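Local coordinates for protein putative adenosine kinase (Schistosoma mansoni, PDB 3VAS) that probably phosphorylates adenosine to AMP with ATP as phosphate donor, as an adenosine kinase of the ribokinase-like pfkB family, at residues Q180-A185 with A200-E205; E245-V250 with H259-Y264. All blocks are in the same frame, centred on the assembly; numbering follows the deposited sequence.

Contact 1. Residues Q180-A185 with A200-E205; sequences QVYYIA and AKHSLE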
ATOM      1  N   GLN A 180      14.175  -4.073  10.780  1.00 34.71           N
ATOM      2  CA  GLN A 180      14.148  -2.909  11.662  1.00 30.96           C
ATOM      3  C   GLN A 180      13.021  -1.989  11.233  1.00 26.86           C
ATOM      4  O   GLN A 180      12.630  -1.076  11.965  1.00 26.96           O
ATOM      5  CB  GLN A 180      15.485  -2.165  11.622  1.00 30.42           C
ATOM      6  CG  GLN A 180      16.659  -2.994  12.120  1.00 33.12           C
ATOM      7  CD  GLN A 180      16.472  -3.457  13.552  1.00 38.94           C
ATOM      8  OE1 GLN A 180      16.698  -4.625  13.876  1.00 42.94           O
ATOM      9  NE2 GLN A 180      16.056  -2.540  14.420  1.00 39.88           N
ATOM     10  N   VAL A 181      12.503  -2.250  10.035  1.00 24.47           N
ATOM     11  CA  VAL A 181      11.455  -1.433   9.430  1.00 27.19           C
ATOM     12  C   VAL A 181      10.354  -2.314   8.850  1.00 25.42           C
ATOM     13  O   VAL A 181      10.636  -3.286   8.148  1.00 27.37           O
ATOM     14  CB  VAL A 181      12.024  -0.549   8.298  1.00 27.03           C
ATOM     15  CG1 VAL A 181      10.909   0.235   7.613  1.00 21.56           C
ATOM     16  CG2 VAL A 181      13.099   0.390   8.840  1.00 24.11           C
ATOM     17  N   TYR A 182       9.102  -1.977   9.144  1.00 24.68           N
ATOM     18  CA  TYR A 182       7.968  -2.700   8.577  1.00 23.77           C
ATOM     19  C   TYR A 182       7.059  -1.782   7.771  1.00 22.96           C
ATOM     20  O   TYR A 182       6.853  -0.619   8.126  1.00 23.28           O
ATOM     21  CB  TYR A 182       7.157  -3.395   9.673  1.00 22.79           C
ATOM     22  CG  TYR A 182       7.995  -4.241  10.599  1.00 22.14           C
ATOM     23  CD1 TYR A 182       8.375  -5.528  10.243  1.00 22.64           C
ATOM     24  CD2 TYR A 182       8.415  -3.751  11.825  1.00 22.50           C
ATOM     25  CE1 TYR A 182       9.146  -6.304  11.086  1.00 24.46           C
ATOM     26  CE2 TYR A 182       9.190  -4.518  12.673  1.00 25.11           C
ATOM     27  CZ  TYR A 182       9.551  -5.793  12.300  1.00 25.93           C
ATOM     28  OH  TYR A 182      10.321  -6.561  13.144  1.00 29.94           O
ATOM     29  N   TYR A 183       6.537  -2.307   6.670  1.00 20.37           N
ATOM     30  CA  TYR A 183       5.485  -1.632   5.932  1.00 21.01           C
ATOM     31  C   TYR A 183       4.327  -2.594   5.710  1.00 20.61           C
ATOM     32  O   TYR A 183       4.487  -3.616   5.042  1.00 19.59           O
ATOM     33  CB  TYR A 183       5.985  -1.110   4.581  1.00 17.27           C
ATOM     34  CG  TYR A 183       4.915  -0.352   3.822  1.00 19.17           C
ATOM     35  CD1 TYR A 183       4.663   0.993   4.088  1.00 20.18           C
ATOM     36  CD2 TYR A 183       4.136  -0.984   2.858  1.00 19.39           C
ATOM     37  CE1 TYR A 183       3.674   1.691   3.407  1.00 19.73           C
ATOM     38  CE2 TYR A 183       3.141  -0.299   2.175  1.00 18.63           C
ATOM     39  CZ  TYR A 183       2.917   1.037   2.450  1.00 18.75           C
ATOM     40  OH  TYR A 183       1.937   1.718   1.761  1.00 19.95           O
ATOM     41  N   ILE A 184       3.169  -2.278   6.282  1.00 18.07           N
ATOM     42  CA  ILE A 184       1.955  -3.037   6.008  1.00 18.47           C
ATOM     43  C   ILE A 184       0.793  -2.097   5.686  1.00 18.84           C
ATOM     44  O   ILE A 184       0.475  -1.192   6.463  1.00 18.39           O
ATOM     45  CB  ILE A 184       1.546  -3.942   7.189  1.00 22.08           C
ATOM     46  CG1 ILE A 184       2.734  -4.758   7.704  1.00 20.96           C
ATOM     47  CG2 ILE A 184       0.410  -4.873   6.774  1.00 22.91           C
ATOM     48  CD1 ILE A 184       2.395  -5.611   8.914  1.00 20.43           C
ATOM     49  N   ALA A 185       0.171  -2.308   4.530  1.00 19.09           N
ATOM     50  CA  ALA A 185      -0.989  -1.519   4.126  1.00 20.91           C
ATOM     51  C   ALA A 185      -2.236  -1.929   4.906  1.00 20.16           C
ATOM     52  O   ALA A 185      -2.345  -3.068   5.373  1.00 18.23           O
ATOM     53  CB  ALA A 185      -1.237  -1.658   2.626  1.00 20.60           C
ATOM     54  N   ALA A 200       3.046  -5.865  14.461  1.00 23.88           N
ATOM     55  CA  ALA A 200       2.984  -4.512  15.006  1.00 26.43           C
ATOM     56  C   ALA A 200       3.406  -4.462  16.478  1.00 29.69           C
ATOM     57  O   ALA A 200       4.142  -3.567  16.891  1.00 29.72           O
ATOM     58  CB  ALA A 200       1.588  -3.926  14.827  1.00 23.50           C
ATOM     59  N   LYS A 201       2.936  -5.425  17.264  1.00 31.81           N
ATOM     60  CA  LYS A 201       3.324  -5.516  18.669  1.00 34.19           C
ATOM     61  C   LYS A 201       4.816  -5.809  18.821  1.00 31.96           C
ATOM     62  O   LYS A 201       5.472  -5.258  19.706  1.00 31.72           O
ATOM     63  CB  LYS A 201       2.499  -6.576  19.400  1.00 34.70           C
ATOM     64  CG  LYS A 201       1.033  -6.222  19.525  1.00 36.20           C
ATOM     65  CD  LYS A 201       0.241  -7.340  20.165  1.00 37.97           C
ATOM     66  CE  LYS A 201      -1.224  -6.963  20.268  1.00 39.31           C
ATOM     67  NZ  LYS A 201      -2.052  -8.121  20.698  1.00 44.21           N
ATOM     68  N   HIS A 202       5.341  -6.680  17.964  1.00 28.82           N
ATOM     69  CA  HIS A 202       6.769  -6.983  17.969  1.00 29.52           C
ATOM     70  C   HIS A 202       7.591  -5.724  17.699  1.00 28.71           C
ATOM     71  O   HIS A 202       8.598  -5.477  18.363  1.00 31.28           O
ATOM     72  CB  HIS A 202       7.103  -8.063  16.937  1.00 28.84           C
ATOM     73  CG  HIS A 202       8.571  -8.235  16.699  1.00 29.93           C
ATOM     74  ND1 HIS A 202       9.355  -9.080  17.454  1.00 32.98           N
ATOM     75  CD2 HIS A 202       9.400  -7.661  15.794  1.00 30.27           C
ATOM     76  CE1 HIS A 202      10.603  -9.023  17.022  1.00 34.84           C
ATOM     77  NE2 HIS A 202      10.657  -8.169  16.016  1.00 34.18           N
ATOM     78  N   SER A 203       7.151  -4.929  16.729  1.00 26.35           N
ATOM     79  CA  SER A 203       7.831  -3.683  16.386  1.00 32.34           C
ATOM     80  C   SER A 203       7.888  -2.716  17.569  1.00 32.42           C
ATOM     81  O   SER A 203       8.961  -2.239  17.936  1.00 36.78           O
ATOM     82  CB  SER A 203       7.161  -3.010  15.183  1.00 29.66           C
ATOM     83  OG  SER A 203       7.770  -1.760  14.883  1.00 28.34           O
ATOM     84  N   LEU A 204       6.735  -2.437  18.168  1.00 29.62           N
ATOM     85  CA  LEU A 204       6.661  -1.482  19.271  1.00 32.02           C
ATOM     86  C   LEU A 204       7.485  -1.920  20.481  1.00 38.01           C
ATOM     87  O   LEU A 204       8.194  -1.111  21.087  1.00 37.87           O
ATOM     88  CB  LEU A 204       5.211  -1.234  19.689  1.00 28.66           C
ATOM     89  CG  LEU A 204       5.021   0.035  20.519  1.00 30.29           C
ATOM     90  CD1 LEU A 204       5.302   1.257  19.659  1.00 30.03           C
ATOM     91  CD2 LEU A 204       3.623   0.110  21.121  1.00 30.54           C
ATOM     92  N   GLU A 205       7.397  -3.200  20.831  1.00 40.23           N
ATOM     93  CA  GLU A 205       8.129  -3.713  21.983  1.00 43.59           C
ATOM     94  C   GLU A 205       9.640  -3.672  21.751  1.00 39.73           C
ATOM     95  O   GLU A 205      10.412  -3.577  22.700  1.00 42.03           O
ATOM     96  CB  GLU A 205       7.663  -5.126  22.362  1.00 51.47           C
ATOM     97  CG  GLU A 205       8.158  -6.236  21.449  1.00 61.15           C
ATOM     98  CD  GLU A 205       7.660  -7.612  21.873  1.00 70.12           C
ATOM     99  OE1 GLU A 205       8.386  -8.608  21.649  1.00 72.89           O
ATOM    100  OE2 GLU A 205       6.540  -7.700  22.424  1.00 72.62           O
TER

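Contact 2. Residues E245-V250 with H259-Y264; sequences EAYGEV and HATARY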
ATOM      1  N   GLU A 245     -10.733  12.021   4.806  1.00 26.00           N
ATOM      2  CA  GLU A 245     -12.120  12.478   4.863  1.00 32.48           C
ATOM      3  C   GLU A 245     -13.027  11.406   5.470  1.00 30.23           C
ATOM      4  O   GLU A 245     -13.836  11.693   6.349  1.00 32.33           O
ATOM      5  CB  GLU A 245     -12.616  12.851   3.466  1.00 40.99           C
ATOM      6  CG  GLU A 245     -13.715  13.898   3.455  1.00 52.65           C
ATOM      7  CD  GLU A 245     -13.172  15.310   3.323  1.00 60.42           C
ATOM      8  OE1 GLU A 245     -12.302  15.529   2.455  1.00 62.13           O
ATOM      9  OE2 GLU A 245     -13.615  16.197   4.085  1.00 64.19           O
ATOM     10  N   ALA A 246     -12.881  10.169   5.010  1.00 27.18           N
ATOM     11  CA  ALA A 246     -13.699   9.079   5.525  1.00 25.88           C
ATOM     12  C   ALA A 246     -13.354   8.785   6.982  1.00 27.05           C
ATOM     13  O   ALA A 246     -14.240   8.531   7.793  1.00 25.38           O
ATOM     14  CB  ALA A 246     -13.537   7.839   4.670  1.00 22.67           C
ATOM     15  N   TYR A 247     -12.064   8.831   7.309  1.00 25.04           N
ATOM     16  CA  TYR A 247     -11.616   8.624   8.683  1.00 19.53           C
ATOM     17  C   TYR A 247     -12.198   9.699   9.592  1.00 22.52           C
ATOM     18  O   TYR A 247     -12.708   9.409  10.683  1.00 22.93           O
ATOM     19  CB  TYR A 247     -10.089   8.664   8.755  1.00 18.61           C
ATOM     20  CG  TYR A 247      -9.518   8.390  10.131  1.00 21.42           C
ATOM     21  CD1 TYR A 247      -9.032   7.129  10.462  1.00 21.28           C
ATOM     22  CD2 TYR A 247      -9.451   9.390  11.095  1.00 22.73           C
ATOM     23  CE1 TYR A 247      -8.505   6.874  11.713  1.00 23.23           C
ATOM     24  CE2 TYR A 247      -8.930   9.138  12.354  1.00 25.51           C
ATOM     25  CZ  TYR A 247      -8.457   7.880  12.655  1.00 26.38           C
ATOM     26  OH  TYR A 247      -7.935   7.624  13.902  1.00 31.54           O
ATOM     27  N   GLY A 248     -12.109  10.946   9.136  1.00 22.11           N
ATOM     28  CA  GLY A 248     -12.585  12.079   9.902  1.00 25.49           C
ATOM     29  C   GLY A 248     -14.067  11.995  10.203  1.00 30.36           C
ATOM     30  O   GLY A 248     -14.483  12.198  11.346  1.00 32.86           O
ATOM     31  N   GLU A 249     -14.863  11.696   9.180  1.00 31.32           N
ATOM     32  CA  GLU A 249     -16.309  11.594   9.351  1.00 37.23           C
ATOM     33  C   GLU A 249     -16.681  10.544  10.395  1.00 35.90           C
ATOM     34  O   GLU A 249     -17.502  10.798  11.282  1.00 36.97           O
ATOM     35  CB  GLU A 249     -17.000  11.270   8.026  1.00 43.27           C
ATOM     36  CG  GLU A 249     -18.496  11.026   8.190  1.00 52.07           C
ATOM     37  CD  GLU A 249     -19.200  10.723   6.884  1.00 58.55           C
ATOM     38  OE1 GLU A 249     -20.451  10.695   6.882  1.00 64.01           O
ATOM     39  OE2 GLU A 249     -18.510  10.510   5.865  1.00 58.70           O
ATOM     40  N   VAL A 250     -16.069   9.371  10.285  1.00 31.05           N
ATOM     41  CA  VAL A 250     -16.329   8.277  11.216  1.00 36.03           C
ATOM     42  C   VAL A 250     -15.985   8.669  12.657  1.00 34.89           C
ATOM     43  O   VAL A 250     -16.575   8.155  13.605  1.00 33.92           O
ATOM     44  CB  VAL A 250     -15.574   6.992  10.795  1.00 37.63           C
ATOM     45  CG1 VAL A 250     -15.761   5.888  11.815  1.00 38.91           C
ATOM     46  CG2 VAL A 250     -16.057   6.531   9.435  1.00 39.91           C
ATOM     47  N   HIS A 259      -7.264  18.348   7.897  1.00 24.61           N
ATOM     48  CA  HIS A 259      -6.313  18.814   8.904  1.00 28.11           C
ATOM     49  C   HIS A 259      -6.597  18.190  10.272  1.00 30.91           C
ATOM     50  O   HIS A 259      -5.680  17.738  10.958  1.00 31.52           O
ATOM     51  CB  HIS A 259      -6.335  20.342   9.016  1.00 30.55           C
ATOM     52  CG  HIS A 259      -5.681  21.044   7.865  1.00 36.59           C
ATOM     53  ND1 HIS A 259      -4.490  21.727   7.991  1.00 39.75           N
ATOM     54  CD2 HIS A 259      -6.050  21.165   6.568  1.00 38.24           C
ATOM     55  CE1 HIS A 259      -4.155  22.244   6.821  1.00 39.00           C
ATOM     56  NE2 HIS A 259      -5.085  21.918   5.941  1.00 40.64           N
ATOM     57  N   ALA A 260      -7.868  18.169  10.662  1.00 31.16           N
ATOM     58  CA  ALA A 260      -8.270  17.580  11.938  1.00 29.87           C
ATOM     59  C   ALA A 260      -7.900  16.097  12.025  1.00 27.07           C
ATOM     60  O   ALA A 260      -7.473  15.618  13.072  1.00 26.94           O
ATOM     61  CB  ALA A 260      -9.766  17.775  12.174  1.00 26.79           C
ATOM     62  N   THR A 261      -8.060  15.378  10.919  1.00 25.84           N
ATOM     63  CA  THR A 261      -7.710  13.961  10.874  1.00 25.87           C
ATOM     64  C   THR A 261      -6.209  13.761  11.072  1.00 27.32           C
ATOM     65  O   THR A 261      -5.784  12.869  11.809  1.00 25.62           O
ATOM     66  CB  THR A 261      -8.146  13.311   9.543  1.00 25.88           C
ATOM     67  OG1 THR A 261      -9.576  13.262   9.477  1.00 28.89           O
ATOM     68  CG2 THR A 261      -7.593  11.898   9.422  1.00 25.68           C
ATOM     69  N   ALA A 262      -5.413  14.603  10.415  1.00 27.48           N
ATOM     70  CA  ALA A 262      -3.959  14.521  10.524  1.00 25.87           C
ATOM     71  C   ALA A 262      -3.522  14.724  11.970  1.00 26.01           C
ATOM     72  O   ALA A 262      -2.690  13.980  12.488  1.00 25.77           O
ATOM     73  CB  ALA A 262      -3.298  15.546   9.610  1.00 22.13           C
ATOM     74  N   ARG A 263      -4.105  15.730  12.615  1.00 27.50           N
ATOM     75  CA  ARG A 263      -3.842  16.031  14.019  1.00 28.46           C
ATOM     76  C   ARG A 263      -4.291  14.881  14.923  1.00 28.01           C
ATOM     77  O   ARG A 263      -3.557  14.449  15.814  1.00 27.30           O
ATOM     78  CB  ARG A 263      -4.549  17.337  14.402  1.00 33.02           C
ATOM     79  CG  ARG A 263      -4.559  17.690  15.888  1.00 36.36           C
ATOM     80  CD  ARG A 263      -3.158  17.772  16.473  1.00 39.01           C
ATOM     81  NE  ARG A 263      -2.236  18.520  15.629  1.00 42.50           N
ATOM     82  CZ  ARG A 263      -0.958  18.196  15.455  1.00 41.03           C
ATOM     83  NH1 ARG A 263      -0.448  17.134  16.065  1.00 37.60           N
ATOM     84  NH2 ARG A 263      -0.191  18.935  14.666  1.00 42.18           N
ATOM     85  N   TYR A 264      -5.497  14.383  14.676  1.00 27.34           N
ATOM     86  CA  TYR A 264      -6.066  13.310  15.483  1.00 28.84           C
ATOM     87  C   TYR A 264      -5.226  12.034  15.422  1.00 27.38           C
ATOM     88  O   TYR A 264      -4.928  11.431  16.452  1.00 29.27           O
ATOM     89  CB  TYR A 264      -7.501  13.022  15.040  1.00 29.03           C
ATOM     90  CG  TYR A 264      -8.226  12.007  15.894  1.00 28.92           C
ATOM     91  CD1 TYR A 264      -9.015  12.411  16.967  1.00 31.45           C
ATOM     92  CD2 TYR A 264      -8.136  10.647  15.616  1.00 25.68           C
ATOM     93  CE1 TYR A 264      -9.692  11.483  17.746  1.00 33.70           C
ATOM     94  CE2 TYR A 264      -8.804   9.715  16.389  1.00 29.35           C
ATOM     95  CZ  TYR A 264      -9.583  10.137  17.450  1.00 33.46           C
ATOM     96  OH  TYR A 264     -10.247   9.209  18.218  1.00 35.34           O
TER

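Contact 1. Residues Q180-A185 with A200-E205
In the beta-alpha-beta unit of strand 181-185, helix 189-205 and strand 209-213, part of the ribokinase-like core, the last turns of the helix lie over the first strand, and Tyr182 bridges the two. The backbones keep their distance, the nearest CA atoms, those of Tyr182 and Ser203, being 7.9 Å apart, and the tyrosine side chain spans the gap. Its CG stands anti to the carbonyl carbon (chi1 -51°), which sends the ring out from the strand to the helix. The ring passes Ser203 on its CD2-CE2 side: Ser203 CB approaches the ring obliquely, 3.6 Å from CE2 of Tyr182, and Ser203 OG is 3.7 Å from CD2 of Tyr182. Farther out, Tyr182 OH comes to the edge of the His202 imidazole, near the plane of that ring, 3.0 Å from CD2 of His202. The two side chains cross at about a right angle. His202 reaches this place with CG anti to its backbone N (chi1 169°). The polar ends are held by neighbours: Tyr182 OH is hydrogen-bonded to Val176 O and to Lys208 NZ, and His202 NE2 also bonds Lys208 NZ, so one ammonium group ties both side chains together. Trp173, from helix 170-178, meets the His202 ring edge-to-face. Strands 27-40 and 209-213 run parallel to strand 181-185 as its neighbours, and Phe28 and Phe210 from them pack against Tyr182.

Contact 2. Residues E245-V250 with H259-Y264
Segments 245-250 and 259-264, of helices 241-250 and 257-267, cross steeply, at 77° with an axis separation of 8.9 Å, and come closest where the CA atoms of Gly248 and Thr261 stand 5.3 Å apart. At this crossing the glycine has no side chain, and Thr261 OG1 lies directly against the backbone, 3.3 Å from Gly248 CA. The Thr261 methyl goes to Tyr247, CG2 lying 3.5 Å from CD2 of Tyr247 at an oblique angle to the ring. Tyr247, with CG anti to its backbone N (chi1 -177°), carries its ring past the threonine to Tyr264. There Tyr264 CD2 comes to the edge of the Tyr247 ring, in its plane, 3.7 Å from CE2 of Tyr247, while the side chains cross at about a right angle. Tyr247 OH lies in the plane of the Tyr264 ring at its edge, 3.4 Å from CE2 of Tyr264. His251 adds a third ring, stacked on Tyr247 and meeting Tyr264 with the planes some 55° apart. No hydrogen bond links the two segments; the polar ends of Thr261 and Tyr247 are bonded to residues outside them. Thr261 OG1 bonds Thr257 O one turn earlier in its own helix and also Ala244 O in helix 241-250, while Tyr247 OH bonds Asp228 OD1. The interface thus joins the helices by apolar and aromatic packing, with a buried threonine hydroxyl satisfied by main-chain carbonyls and a buried phenol fixed at its far end by a carboxylate, which probably limits how far the Tyr247 ring can shift.

How the contacts relate
Contact 1 closes along the chain before contact 2 opens, and both belong to the pfkB-type kinase fold. Their centres are about 23 Å apart and their nearest atoms about 13 Å, so they do not touch. The connection runs through parallel strands: strand 181-185 of contact 1 pairs with 209-213, which pairs with 236-240, and helix 241-250 of contact 2 follows directly on that last strand. Contact 1 therefore fastens a helix to a strand of the central sheet, whereas contact 2 packs two successive helices against each other farther along. Both belong to the helices and parallel strands that succeed one another through the large domain of a ribokinase-like fold.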